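Local coordinates for N-isopropylammelide isopropylaminohydrolase (Burkholderia multivorans ATCC 17616, PDB 6NBO), which is a zinc-binding enzyme of the amidohydrolase family, built around a TIM-barrel-like core, at residues V203-A208 and A238-Q243. Numbering follows the deposited sequence.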
ATOM      1  N   VAL A 203      -6.102  20.792  12.569  1.00 26.08           N
ATOM      2  CA  VAL A 203      -7.440  20.224  12.380  1.00 29.72           C
ATOM      3  C   VAL A 203      -7.353  18.716  12.155  1.00 27.12           C
ATOM      4  O   VAL A 203      -8.058  17.928  12.798  1.00 27.10           O
ATOM      5  CB  VAL A 203      -8.172  20.929  11.223  1.00 24.99           C
ATOM      6  CG1 VAL A 203      -9.378  20.105  10.763  1.00 30.25           C
ATOM      7  CG2 VAL A 203      -8.627  22.335  11.646  1.00 30.55           C
ATOM      8  N   LEU A 204      -6.475  18.291  11.250  1.00 25.08           N
ATOM      9  CA  LEU A 204      -6.354  16.870  10.941  1.00 24.16           C
ATOM     10  C   LEU A 204      -5.874  16.070  12.152  1.00 27.81           C
ATOM     11  O   LEU A 204      -6.439  15.019  12.475  1.00 24.21           O
ATOM     12  CB  LEU A 204      -5.401  16.685   9.764  1.00 23.95           C
ATOM     13  CG  LEU A 204      -5.917  17.126   8.400  1.00 30.32           C
ATOM     14  CD1 LEU A 204      -4.782  17.055   7.378  1.00 28.99           C
ATOM     15  CD2 LEU A 204      -7.099  16.250   7.982  1.00 27.26           C
ATOM     16  N   PHE A 205      -4.814  16.531  12.826  1.00 24.73           N
ATOM     17  CA  PHE A 205      -4.353  15.774  13.989  1.00 25.09           C
ATOM     18  C   PHE A 205      -5.401  15.760  15.096  1.00 29.76           C
ATOM     19  O   PHE A 205      -5.505  14.776  15.838  1.00 30.98           O
ATOM     20  CB  PHE A 205      -3.014  16.319  14.509  1.00 22.65           C
ATOM     21  CG  PHE A 205      -1.824  15.721  13.810  1.00 30.01           C
ATOM     22  CD1 PHE A 205      -1.412  16.205  12.577  1.00 31.75           C
ATOM     23  CD2 PHE A 205      -1.151  14.634  14.360  1.00 29.01           C
ATOM     24  CE1 PHE A 205      -0.325  15.634  11.911  1.00 33.70           C
ATOM     25  CE2 PHE A 205      -0.067  14.067  13.713  1.00 30.47           C
ATOM     26  CZ  PHE A 205       0.348  14.562  12.483  1.00 30.04           C
ATOM     27  N   GLY A 206      -6.187  16.833  15.222  1.00 24.84           N
ATOM     28  CA  GLY A 206      -7.245  16.841  16.217  1.00 27.83           C
ATOM     29  C   GLY A 206      -8.276  15.762  15.951  1.00 27.73           C
ATOM     30  O   GLY A 206      -8.697  15.048  16.866  1.00 30.19           O
ATOM     31  N   ILE A 207      -8.681  15.612  14.694  1.00 24.32           N
ATOM     32  CA  ILE A 207      -9.675  14.596  14.359  1.00 28.60           C
ATOM     33  C   ILE A 207      -9.120  13.206  14.627  1.00 28.51           C
ATOM     34  O   ILE A 207      -9.775  12.372  15.260  1.00 32.50           O
ATOM     35  CB  ILE A 207     -10.132  14.746  12.899  1.00 28.83           C
ATOM     36  CG1 ILE A 207     -10.815  16.101  12.693  1.00 25.36           C
ATOM     37  CG2 ILE A 207     -11.067  13.574  12.496  1.00 30.44           C
ATOM     38  CD1 ILE A 207     -11.029  16.445  11.220  1.00 26.47           C
ATOM     39  N   ALA A 208      -7.894  12.939  14.166  1.00 28.16           N
ATOM     40  CA  ALA A 208      -7.316  11.613  14.369  1.00 31.49           C
ATOM     41  C   ALA A 208      -7.149  11.315  15.853  1.00 34.55           C
ATOM     42  O   ALA A 208      -7.420  10.196  16.306  1.00 32.57           O
ATOM     43  CB  ALA A 208      -5.974  11.507  13.649  1.00 29.90           C
ATOM     44  N   ALA A 238       5.401  14.349  17.063  1.00 29.20           N
ATOM     45  CA  ALA A 238       6.173  14.220  18.293  1.00 35.73           C
ATOM     46  C   ALA A 238       5.402  14.770  19.486  1.00 42.34           C
ATOM     47  O   ALA A 238       5.356  14.141  20.548  1.00 39.80           O
ATOM     48  CB  ALA A 238       7.514  14.938  18.148  1.00 37.26           C
ATOM     49  N   ALA A 239       4.792  15.948  19.329  1.00 41.38           N
ATOM     50  CA  ALA A 239       4.103  16.584  20.450  1.00 44.90           C
ATOM     51  C   ALA A 239       2.967  15.711  20.979  1.00 44.32           C
ATOM     52  O   ALA A 239       2.745  15.633  22.194  1.00 43.89           O
ATOM     53  CB  ALA A 239       3.585  17.960  20.030  1.00 42.81           C
ATOM     54  N   LEU A 240       2.246  15.036  20.095  1.00 33.88           N
ATOM     55  CA  LEU A 240       1.145  14.168  20.497  1.00 35.72           C
ATOM     56  C   LEU A 240       1.581  12.737  20.796  1.00 41.11           C
ATOM     57  O   LEU A 240       0.728  11.890  21.077  1.00 43.76           O
ATOM     58  CB  LEU A 240       0.063  14.165  19.417  1.00 41.96           C
ATOM     59  CG  LEU A 240      -0.599  15.528  19.215  1.00 41.41           C
ATOM     60  CD1 LEU A 240      -1.584  15.486  18.056  1.00 39.71           C
ATOM     61  CD2 LEU A 240      -1.290  15.964  20.502  1.00 45.88           C
ATOM     62  N   GLY A 241       2.879  12.450  20.750  1.00 40.55           N
ATOM     63  CA  GLY A 241       3.340  11.089  20.973  1.00 42.20           C
ATOM     64  C   GLY A 241       2.759  10.085  20.000  1.00 39.77           C
ATOM     65  O   GLY A 241       2.449   8.954  20.391  1.00 43.64           O
ATOM     66  N   MET A 242       2.608  10.468  18.737  1.00 42.52           N
ATOM     67  CA  MET A 242       1.992   9.579  17.750  1.00 39.33           C
ATOM     68  C   MET A 242       3.030   8.731  17.024  1.00 46.37           C
ATOM     69  O   MET A 242       3.104   8.668  15.797  1.00 37.45           O
ATOM     70  CB  MET A 242       1.144  10.386  16.783  1.00 32.53           C
ATOM     71  CG  MET A 242      -0.103  10.923  17.458  1.00 38.28           C
ATOM     72  SD  MET A 242      -1.292  11.592  16.315  1.00 53.43           S
ATOM     73  CE  MET A 242      -1.844  10.098  15.494  1.00 52.02           C
ATOM     74  N   GLN A 243       3.808   8.037  17.850  1.00 47.85           N
ATOM     75  CA  GLN A 243       4.850   7.120  17.415  1.00 46.03           C
ATOM     76  C   GLN A 243       4.309   6.040  16.491  1.00 39.60           C
ATOM     77  O   GLN A 243       3.361   5.330  16.834  1.00 39.61           O
ATOM     78  CB  GLN A 243       5.467   6.473  18.658  1.00 51.43           C
ATOM     79  CG  GLN A 243       6.738   5.715  18.420  1.00 61.94           C
ATOM     80  CD  GLN A 243       7.897   6.635  18.135  1.00 65.03           C
ATOM     81  OE1 GLN A 243       7.795   7.847  18.323  1.00 64.60           O
ATOM     82  NE2 GLN A 243       9.008   6.067  17.672  1.00 61.48           N
TER
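Phe205, on helix 197-211, and Leu240, just past the end of helix 223-239, mark the closest backbone approach, with 8.7 Å between their CA atoms; no hydrogen bond passes between 203-208 and 238-243, and the touching atoms are all in side chains. Phe205 sends its CB toward the turn and offers one side of its ring, the CD2-CE2 bond, to Met242. Met242 SD lies 3.6 Å from Phe205 CD2 and 3.8 Å from Phe205 CE2. It is 4.8 Å from the centroid of the Phe205 ring, and the line between the two stands 77° off the ring normal. These values are consistent with a Met-aromatic contact made at the ring edge. Met242 reaches it with CG anti to its own carbonyl carbon and an extended chi2, while a bend at chi3 (69°) turns CE away from the line of the chain.

Leu240 adds a single methyl: CD1 sits 3.8 Å from Phe205 CD2 and 3.9 Å from Phe205 CB, approaching the ring obliquely and also touching the base of the side chain. Both partners are delivered by the way helix 223-239 ends. At Gly241, positive phi (59°) and two bonds back into the last helical turn, one of them Gly241 N to Ala238 O at 3.0 Å, make a Schellman motif; Met242 follows as the centre of an inverse gamma turn. In this TIM-barrel-like fold helix 197-211 meets the loop that runs from the end of helix 223-239 into strand 246-250. On the intervening strand 215-219, Leu215 touches Phe205, Ala208 and Met242, and Thr237 packs against both Phe205 and Met242.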